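Local coordinates for shikimate 5'-dehydrogenase (Methanocaldococcus jannaschii, PDB 1NVT), which catalyses the NADP-dependent interconversion of 3-dehydroshikimate and shikimate, a step on the route to the aromatic amino acids, at residues A[125-130]-A[148-153]; A[34-39]-A[271-276]. All coordinates share one frame; numbering follows the deposited sequence.

Interaction 1: A[125-130]-A[148-153]; sequences RVKDKN and AKDNNI
D150 and N151 reach back with their side chains to the loop 125-130 and grip it at neighbouring points. The carboxylate of D150 is put there by its first torsion, chi1 61°, which sets CG between the backbone N and the carbonyl carbon and brings OD1 to the edge of the R125 guanidinium. NH2 of R125 lies 3.1 Å from OD1 of D150 in a nearly straight salt bridge, close to the guanidinium plane, although the two flat groups are turned 39° apart. The K127 chain crosses D150 at about a right angle, its CG 3.4 Å from CB of D150. N151 turns its amide across V126: ND2 donates to V126 O at 3.0 Å, coming from above the carbonyl plane, and also lies beside the methyl CG1 of V126. Its OD1 faces the other way, 2.8 Å from K129 N. The backbones join as well, with D128 N giving a short bond of 2.6 Å to D150 O and N152 N bonding K129 O at 2.9 Å. Without the carboxylate, as with an alanine at D150, R125 is likely to lose its in-plane mate and R116 its salt bridge to OD2. The residues N130 and N152 pair as a parallel beta bridge where strands 130-134 and 152-156 begin side by side in the parallel sheet of the Rossmann-type NADP domain. R116 of helix 111-123 donates to V126 O and E120 accepts from V126 N, while I153 packs on I170 of helix 160-174.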
ATOM      1  N   ARG A 125     -33.797  -6.517 -14.747  1.00 58.06           N
ATOM      2  CA  ARG A 125     -34.270  -6.863 -13.411  1.00 58.66           C
ATOM      3  C   ARG A 125     -34.663  -8.334 -13.288  1.00 59.64           C
ATOM      4  O   ARG A 125     -35.338  -8.880 -14.160  1.00 59.97           O
ATOM      5  CB  ARG A 125     -35.478  -5.990 -13.060  1.00 58.07           C
ATOM      6  CG  ARG A 125     -35.905  -6.029 -11.606  1.00 58.24           C
ATOM      7  CD  ARG A 125     -35.065  -5.076 -10.774  1.00 61.36           C
ATOM      8  NE  ARG A 125     -35.535  -4.959  -9.393  1.00 63.36           N
ATOM      9  CZ  ARG A 125     -35.471  -5.933  -8.488  1.00 64.93           C
ATOM     10  NH1 ARG A 125     -35.927  -5.722  -7.259  1.00 66.25           N
ATOM     11  NH2 ARG A 125     -34.948  -7.113  -8.805  1.00 64.54           N
ATOM     12  N   VAL A 126     -34.230  -8.970 -12.202  1.00 61.45           N
ATOM     13  CA  VAL A 126     -34.548 -10.371 -11.949  1.00 62.35           C
ATOM     14  C   VAL A 126     -35.321 -10.519 -10.638  1.00 63.78           C
ATOM     15  O   VAL A 126     -34.763 -10.437  -9.540  1.00 62.99           O
ATOM     16  CB  VAL A 126     -33.277 -11.250 -11.899  1.00 61.97           C
ATOM     17  CG1 VAL A 126     -33.620 -12.643 -11.374  1.00 61.55           C
ATOM     18  CG2 VAL A 126     -32.672 -11.354 -13.291  1.00 61.14           C
ATOM     19  N   LYS A 127     -36.623 -10.729 -10.782  1.00 65.66           N
ATOM     20  CA  LYS A 127     -37.522 -10.890  -9.653  1.00 66.41           C
ATOM     21  C   LYS A 127     -38.590 -11.901 -10.071  1.00 66.22           C
ATOM     22  O   LYS A 127     -38.885 -12.054 -11.262  1.00 64.25           O
ATOM     23  CB  LYS A 127     -38.154  -9.538  -9.300  1.00 67.57           C
ATOM     24  CG  LYS A 127     -38.862  -9.495  -7.955  1.00 69.24           C
ATOM     25  CD  LYS A 127     -39.252  -8.072  -7.550  1.00 69.92           C
ATOM     26  CE  LYS A 127     -40.361  -7.501  -8.423  1.00 70.61           C
ATOM     27  NZ  LYS A 127     -39.950  -7.339  -9.842  1.00 70.64           N
ATOM     28  N   ASP A 128     -39.146 -12.602  -9.088  1.00 67.33           N
ATOM     29  CA  ASP A 128     -40.174 -13.607  -9.342  1.00 68.95           C
ATOM     30  C   ASP A 128     -39.837 -14.441 -10.572  1.00 68.01           C
ATOM     31  O   ASP A 128     -40.393 -14.238 -11.653  1.00 69.23           O
ATOM     32  CB  ASP A 128     -41.534 -12.931  -9.523  1.00 70.69           C
ATOM     33  CG  ASP A 128     -41.983 -12.192  -8.278  1.00 73.38           C
ATOM     34  OD1 ASP A 128     -42.937 -11.388  -8.372  1.00 75.31           O
ATOM     35  OD2 ASP A 128     -41.383 -12.418  -7.200  1.00 73.76           O
ATOM     36  N   LYS A 129     -38.905 -15.368 -10.399  1.00 65.96           N
ATOM     37  CA  LYS A 129     -38.493 -16.251 -11.475  1.00 63.89           C
ATOM     38  C   LYS A 129     -37.993 -17.561 -10.898  1.00 62.49           C
ATOM     39  O   LYS A 129     -37.694 -17.652  -9.706  1.00 61.53           O
ATOM     40  CB  LYS A 129     -37.394 -15.607 -12.319  1.00 64.59           C
ATOM     41  CG  LYS A 129     -37.899 -14.584 -13.313  1.00 65.60           C
ATOM     42  CD  LYS A 129     -36.955 -14.501 -14.499  1.00 67.62           C
ATOM     43  CE  LYS A 129     -37.564 -13.719 -15.657  1.00 68.04           C
ATOM     44  NZ  LYS A 129     -36.688 -13.751 -16.867  1.00 67.54           N
ATOM     45  N   ASN A 130     -37.915 -18.576 -11.752  1.00 61.24           N
ATOM     46  CA  ASN A 130     -37.451 -19.896 -11.352  1.00 59.64           C
ATOM     47  C   ASN A 130     -35.967 -19.990 -11.650  1.00 58.09           C
ATOM     48  O   ASN A 130     -35.565 -20.068 -12.812  1.00 57.49           O
ATOM     49  CB  ASN A 130     -38.205 -20.971 -12.136  1.00 61.92           C
ATOM     50  CG  ASN A 130     -39.683 -21.016 -11.790  1.00 63.06           C
ATOM     51  OD1 ASN A 130     -40.483 -21.603 -12.521  1.00 63.61           O
ATOM     52  ND2 ASN A 130     -40.051 -20.408 -10.665  1.00 63.61           N
ATOM     53  N   ALA A 148     -32.523 -15.115  -3.743  1.00 55.57           N
ATOM     54  CA  ALA A 148     -33.661 -15.674  -3.020  1.00 56.28           C
ATOM     55  C   ALA A 148     -34.505 -14.568  -2.409  1.00 57.33           C
ATOM     56  O   ALA A 148     -35.636 -14.807  -1.979  1.00 58.02           O
ATOM     57  CB  ALA A 148     -33.185 -16.621  -1.928  1.00 56.75           C
ATOM     58  N   LYS A 149     -33.952 -13.357  -2.367  1.00 57.52           N
ATOM     59  CA  LYS A 149     -34.668 -12.212  -1.805  1.00 57.25           C
ATOM     60  C   LYS A 149     -35.961 -11.937  -2.567  1.00 56.58           C
ATOM     61  O   LYS A 149     -36.955 -11.495  -1.982  1.00 55.58           O
ATOM     62  CB  LYS A 149     -33.799 -10.948  -1.852  1.00 56.88           C
ATOM     63  CG  LYS A 149     -32.591 -10.967  -0.939  1.00 58.33           C
ATOM     64  CD  LYS A 149     -31.822  -9.659  -1.041  1.00 58.62           C
ATOM     65  CE  LYS A 149     -30.699  -9.596  -0.018  1.00 59.70           C
ATOM     66  NZ  LYS A 149     -30.019  -8.269  -0.035  1.00 60.18           N
ATOM     67  N   ASP A 150     -35.939 -12.210  -3.869  1.00 55.70           N
ATOM     68  CA  ASP A 150     -37.090 -11.956  -4.718  1.00 55.18           C
ATOM     69  C   ASP A 150     -37.296 -12.995  -5.814  1.00 55.40           C
ATOM     70  O   ASP A 150     -37.969 -12.725  -6.813  1.00 55.66           O
ATOM     71  CB  ASP A 150     -36.943 -10.571  -5.350  1.00 56.90           C
ATOM     72  CG  ASP A 150     -35.699 -10.451  -6.216  1.00 56.74           C
ATOM     73  OD1 ASP A 150     -35.357  -9.317  -6.606  1.00 56.99           O
ATOM     74  OD2 ASP A 150     -35.068 -11.487  -6.518  1.00 57.53           O
ATOM     75  N   ASN A 151     -36.720 -14.179  -5.639  1.00 54.38           N
ATOM     76  CA  ASN A 151     -36.877 -15.235  -6.632  1.00 53.86           C
ATOM     77  C   ASN A 151     -37.056 -16.613  -6.014  1.00 53.24           C
ATOM     78  O   ASN A 151     -36.784 -16.835  -4.831  1.00 52.09           O
ATOM     79  CB  ASN A 151     -35.669 -15.283  -7.574  1.00 55.39           C
ATOM     80  CG  ASN A 151     -35.676 -14.168  -8.600  1.00 57.07           C
ATOM     81  OD1 ASN A 151     -36.501 -14.153  -9.515  1.00 58.77           O
ATOM     82  ND2 ASN A 151     -34.747 -13.225  -8.458  1.00 58.53           N
ATOM     83  N   ASN A 152     -37.539 -17.533  -6.836  1.00 53.03           N
ATOM     84  CA  ASN A 152     -37.718 -18.915  -6.425  1.00 54.39           C
ATOM     85  C   ASN A 152     -36.398 -19.572  -6.809  1.00 53.37           C
ATOM     86  O   ASN A 152     -36.044 -19.627  -7.990  1.00 52.86           O
ATOM     87  CB  ASN A 152     -38.866 -19.566  -7.201  1.00 55.70           C
ATOM     88  CG  ASN A 152     -40.227 -19.003  -6.823  1.00 58.23           C
ATOM     89  OD1 ASN A 152     -41.216 -19.229  -7.524  1.00 59.19           O
ATOM     90  ND2 ASN A 152     -40.286 -18.276  -5.705  1.00 58.21           N
ATOM     91  N   ILE A 153     -35.660 -20.052  -5.818  1.00 52.71           N
ATOM     92  CA  ILE A 153     -34.379 -20.679  -6.099  1.00 51.36           C
ATOM     93  C   ILE A 153     -34.357 -22.139  -5.683  1.00 51.04           C
ATOM     94  O   ILE A 153     -34.990 -22.535  -4.698  1.00 50.07           O
ATOM     95  CB  ILE A 153     -33.222 -19.945  -5.374  1.00 51.34           C
ATOM     96  CG1 ILE A 153     -33.337 -20.148  -3.860  1.00 52.33           C
ATOM     97  CG2 ILE A 153     -33.275 -18.451  -5.684  1.00 50.71           C
ATOM     98  CD1 ILE A 153     -32.154 -19.613  -3.078  1.00 50.10           C
TER

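Interaction 2: A[34-39]-A[271-276]; sequences FKDKGL and EPNIEV
OD1 of N273 is gripped by two backbone N-H groups at the start of helix 274-285. V276 N donates to N273 OD1 at 3.0 Å from above the carbonyl plane, and E275 N adds a weak, bent bond at 2.8 Å to the same oxygen. With CG anti to the backbone N (chi1 -179°), the N273 amide folds over the helix start as its N-cap, while CB is left facing the segment 34-39. There D36 OD2 comes to 3.5 Å from CB of N273, with the carboxylate and amide planes almost perpendicular. The carboxyl carbon CG of D36 also rests on V276, 3.6 Å from the methyl CG2. Here the end of helix 26-36, in the substrate-binding domain, meets the first turn of the C-terminal helix; a Schellman motif closes the former, with G38 as its C-prime residue at positive phi and L39 N bonded to F34 O. The K37 chain, bent at chi2, runs to E271, its CE 3.6 Å from E271 O, and NZ forms a 3.5 Å salt bridge with D36 OD2, which probably offsets part of the carboxylate's charge. Behind this exposed edge, P272 packs on A33 and F264, and V276 touches A32.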
ATOM      1  N   PHE A  34      -8.970   3.082 -11.348  1.00 39.91           N
ATOM      2  CA  PHE A  34      -8.571   4.262 -10.582  1.00 40.24           C
ATOM      3  C   PHE A  34      -8.061   5.308 -11.569  1.00 41.84           C
ATOM      4  O   PHE A  34      -8.473   6.471 -11.528  1.00 41.42           O
ATOM      5  CB  PHE A  34      -7.449   3.925  -9.592  1.00 39.69           C
ATOM      6  CG  PHE A  34      -7.900   3.144  -8.384  1.00 37.19           C
ATOM      7  CD1 PHE A  34      -7.059   2.198  -7.807  1.00 35.66           C
ATOM      8  CD2 PHE A  34      -9.143   3.370  -7.806  1.00 36.95           C
ATOM      9  CE1 PHE A  34      -7.451   1.486  -6.675  1.00 35.49           C
ATOM     10  CE2 PHE A  34      -9.545   2.666  -6.673  1.00 35.92           C
ATOM     11  CZ  PHE A  34      -8.695   1.719  -6.106  1.00 36.44           C
ATOM     12  N   LYS A  35      -7.160   4.890 -12.457  1.00 42.41           N
ATOM     13  CA  LYS A  35      -6.612   5.806 -13.446  1.00 44.58           C
ATOM     14  C   LYS A  35      -7.727   6.462 -14.246  1.00 45.51           C
ATOM     15  O   LYS A  35      -7.850   7.688 -14.263  1.00 45.14           O
ATOM     16  CB  LYS A  35      -5.677   5.082 -14.411  1.00 45.39           C
ATOM     17  CG  LYS A  35      -4.347   4.672 -13.819  1.00 48.87           C
ATOM     18  CD  LYS A  35      -3.237   4.794 -14.862  1.00 49.37           C
ATOM     19  CE  LYS A  35      -2.713   6.230 -14.955  1.00 50.84           C
ATOM     20  NZ  LYS A  35      -3.756   7.258 -15.287  1.00 52.26           N
ATOM     21  N   ASP A  36      -8.533   5.632 -14.904  1.00 46.62           N
ATOM     22  CA  ASP A  36      -9.648   6.101 -15.722  1.00 47.46           C
ATOM     23  C   ASP A  36     -10.429   7.233 -15.057  1.00 47.13           C
ATOM     24  O   ASP A  36     -10.658   8.274 -15.676  1.00 48.60           O
ATOM     25  CB  ASP A  36     -10.601   4.940 -16.032  1.00 49.94           C
ATOM     26  CG  ASP A  36     -11.663   5.315 -17.055  1.00 51.84           C
ATOM     27  OD1 ASP A  36     -11.303   5.535 -18.233  1.00 52.23           O
ATOM     28  OD2 ASP A  36     -12.852   5.395 -16.678  1.00 53.47           O
ATOM     29  N   LYS A  37     -10.834   7.027 -13.803  1.00 44.60           N
ATOM     30  CA  LYS A  37     -11.587   8.032 -13.054  1.00 43.73           C
ATOM     31  C   LYS A  37     -10.675   9.070 -12.395  1.00 44.03           C
ATOM     32  O   LYS A  37     -11.140   9.921 -11.626  1.00 43.04           O
ATOM     33  CB  LYS A  37     -12.455   7.353 -11.986  1.00 43.24           C
ATOM     34  CG  LYS A  37     -13.955   7.351 -12.296  1.00 44.66           C
ATOM     35  CD  LYS A  37     -14.257   6.733 -13.654  1.00 43.55           C
ATOM     36  CE  LYS A  37     -15.693   7.003 -14.075  1.00 44.46           C
ATOM     37  NZ  LYS A  37     -15.969   6.484 -15.450  1.00 45.92           N
ATOM     38  N   GLY A  38      -9.380   8.997 -12.701  1.00 43.50           N
ATOM     39  CA  GLY A  38      -8.417   9.937 -12.142  1.00 42.41           C
ATOM     40  C   GLY A  38      -8.327   9.972 -10.623  1.00 42.66           C
ATOM     41  O   GLY A  38      -8.038  11.021 -10.037  1.00 43.66           O
ATOM     42  N   LEU A  39      -8.568   8.835  -9.972  1.00 41.86           N
ATOM     43  CA  LEU A  39      -8.498   8.777  -8.515  1.00 38.89           C
ATOM     44  C   LEU A  39      -7.097   8.391  -8.065  1.00 38.68           C
ATOM     45  O   LEU A  39      -6.471   7.505  -8.660  1.00 37.85           O
ATOM     46  CB  LEU A  39      -9.515   7.771  -7.984  1.00 38.91           C
ATOM     47  CG  LEU A  39     -10.969   8.229  -8.110  1.00 37.80           C
ATOM     48  CD1 LEU A  39     -11.899   7.064  -7.794  1.00 35.72           C
ATOM     49  CD2 LEU A  39     -11.217   9.424  -7.174  1.00 35.49           C
ATOM     50  N   GLU A 271     -18.601   5.483  -9.047  1.00 49.21           N
ATOM     51  CA  GLU A 271     -18.808   4.274  -9.826  1.00 50.46           C
ATOM     52  C   GLU A 271     -17.743   4.162 -10.906  1.00 49.48           C
ATOM     53  O   GLU A 271     -17.460   5.113 -11.627  1.00 50.88           O
ATOM     54  CB  GLU A 271     -20.207   4.257 -10.446  1.00 51.37           C
ATOM     55  CG  GLU A 271     -21.323   4.152  -9.415  1.00 55.07           C
ATOM     56  CD  GLU A 271     -22.678   3.848 -10.036  1.00 57.37           C
ATOM     57  OE1 GLU A 271     -23.109   4.600 -10.937  1.00 58.35           O
ATOM     58  OE2 GLU A 271     -23.315   2.855  -9.618  1.00 57.69           O
ATOM     59  N   PRO A 272     -17.130   2.984 -11.022  1.00 48.23           N
ATOM     60  CA  PRO A 272     -16.080   2.731 -12.008  1.00 47.34           C
ATOM     61  C   PRO A 272     -16.601   2.330 -13.383  1.00 47.41           C
ATOM     62  O   PRO A 272     -17.741   1.889 -13.527  1.00 47.24           O
ATOM     63  CB  PRO A 272     -15.273   1.625 -11.347  1.00 46.97           C
ATOM     64  CG  PRO A 272     -16.355   0.822 -10.666  1.00 45.76           C
ATOM     65  CD  PRO A 272     -17.277   1.853 -10.087  1.00 45.62           C
ATOM     66  N   ASN A 273     -15.755   2.485 -14.394  1.00 46.62           N
ATOM     67  CA  ASN A 273     -16.120   2.127 -15.754  1.00 47.46           C
ATOM     68  C   ASN A 273     -15.964   0.616 -15.959  1.00 48.02           C
ATOM     69  O   ASN A 273     -14.852   0.084 -15.939  1.00 47.76           O
ATOM     70  CB  ASN A 273     -15.240   2.885 -16.748  1.00 47.52           C
ATOM     71  CG  ASN A 273     -15.587   2.571 -18.188  1.00 48.39           C
ATOM     72  OD1 ASN A 273     -15.623   1.405 -18.590  1.00 49.47           O
ATOM     73  ND2 ASN A 273     -15.837   3.611 -18.977  1.00 49.38           N
ATOM     74  N   ILE A 274     -17.088  -0.062 -16.175  1.00 47.95           N
ATOM     75  CA  ILE A 274     -17.104  -1.514 -16.360  1.00 49.29           C
ATOM     76  C   ILE A 274     -16.261  -2.065 -17.512  1.00 50.26           C
ATOM     77  O   ILE A 274     -15.708  -3.162 -17.404  1.00 50.93           O
ATOM     78  CB  ILE A 274     -18.550  -2.032 -16.541  1.00 47.37           C
ATOM     79  CG1 ILE A 274     -19.428  -1.534 -15.388  1.00 47.38           C
ATOM     80  CG2 ILE A 274     -18.557  -3.554 -16.598  1.00 48.33           C
ATOM     81  CD1 ILE A 274     -18.880  -1.830 -14.013  1.00 45.00           C
ATOM     82  N   GLU A 275     -16.166  -1.323 -18.611  1.00 50.87           N
ATOM     83  CA  GLU A 275     -15.391  -1.792 -19.754  1.00 52.23           C
ATOM     84  C   GLU A 275     -13.893  -1.708 -19.493  1.00 50.44           C
ATOM     85  O   GLU A 275     -13.119  -2.536 -19.980  1.00 49.48           O
ATOM     86  CB  GLU A 275     -15.749  -0.996 -21.017  1.00 56.12           C
ATOM     87  CG  GLU A 275     -14.961  -1.436 -22.250  1.00 60.50           C
ATOM     88  CD  GLU A 275     -15.409  -0.746 -23.525  1.00 63.60           C
ATOM     89  OE1 GLU A 275     -15.416   0.506 -23.565  1.00 65.94           O
ATOM     90  OE2 GLU A 275     -15.745  -1.460 -24.494  1.00 65.02           O
ATOM     91  N   VAL A 276     -13.482  -0.700 -18.731  1.00 49.40           N
ATOM     92  CA  VAL A 276     -12.072  -0.545 -18.400  1.00 48.50           C
ATOM     93  C   VAL A 276     -11.662  -1.793 -17.633  1.00 47.57           C
ATOM     94  O   VAL A 276     -10.685  -2.464 -17.980  1.00 47.87           O
ATOM     95  CB  VAL A 276     -11.833   0.699 -17.521  1.00 48.60           C
ATOM     96  CG1 VAL A 276     -10.377   0.768 -17.101  1.00 47.93           C
ATOM     97  CG2 VAL A 276     -12.213   1.952 -18.289  1.00 48.57           C
TER

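The two contacts lie in different parts of the chain, with centres 31 Å apart and nearest atoms about 14 Å apart, and share no helix or strand. Interaction 1 is partly buried and joins the entrances of two adjacent parallel strands in the nucleotide-binding domain; backbone bonds and a buried asparagine knit it together, with a salt bridge at its exposed edge. Interaction 2 is a surface contact between the end of one helix and the start of another; its bonds stay within each segment, and only packing joins the two. In sequence, interaction 1 falls inside the long loop closed by interaction 2, where the start of the last helix meets the substrate-binding domain.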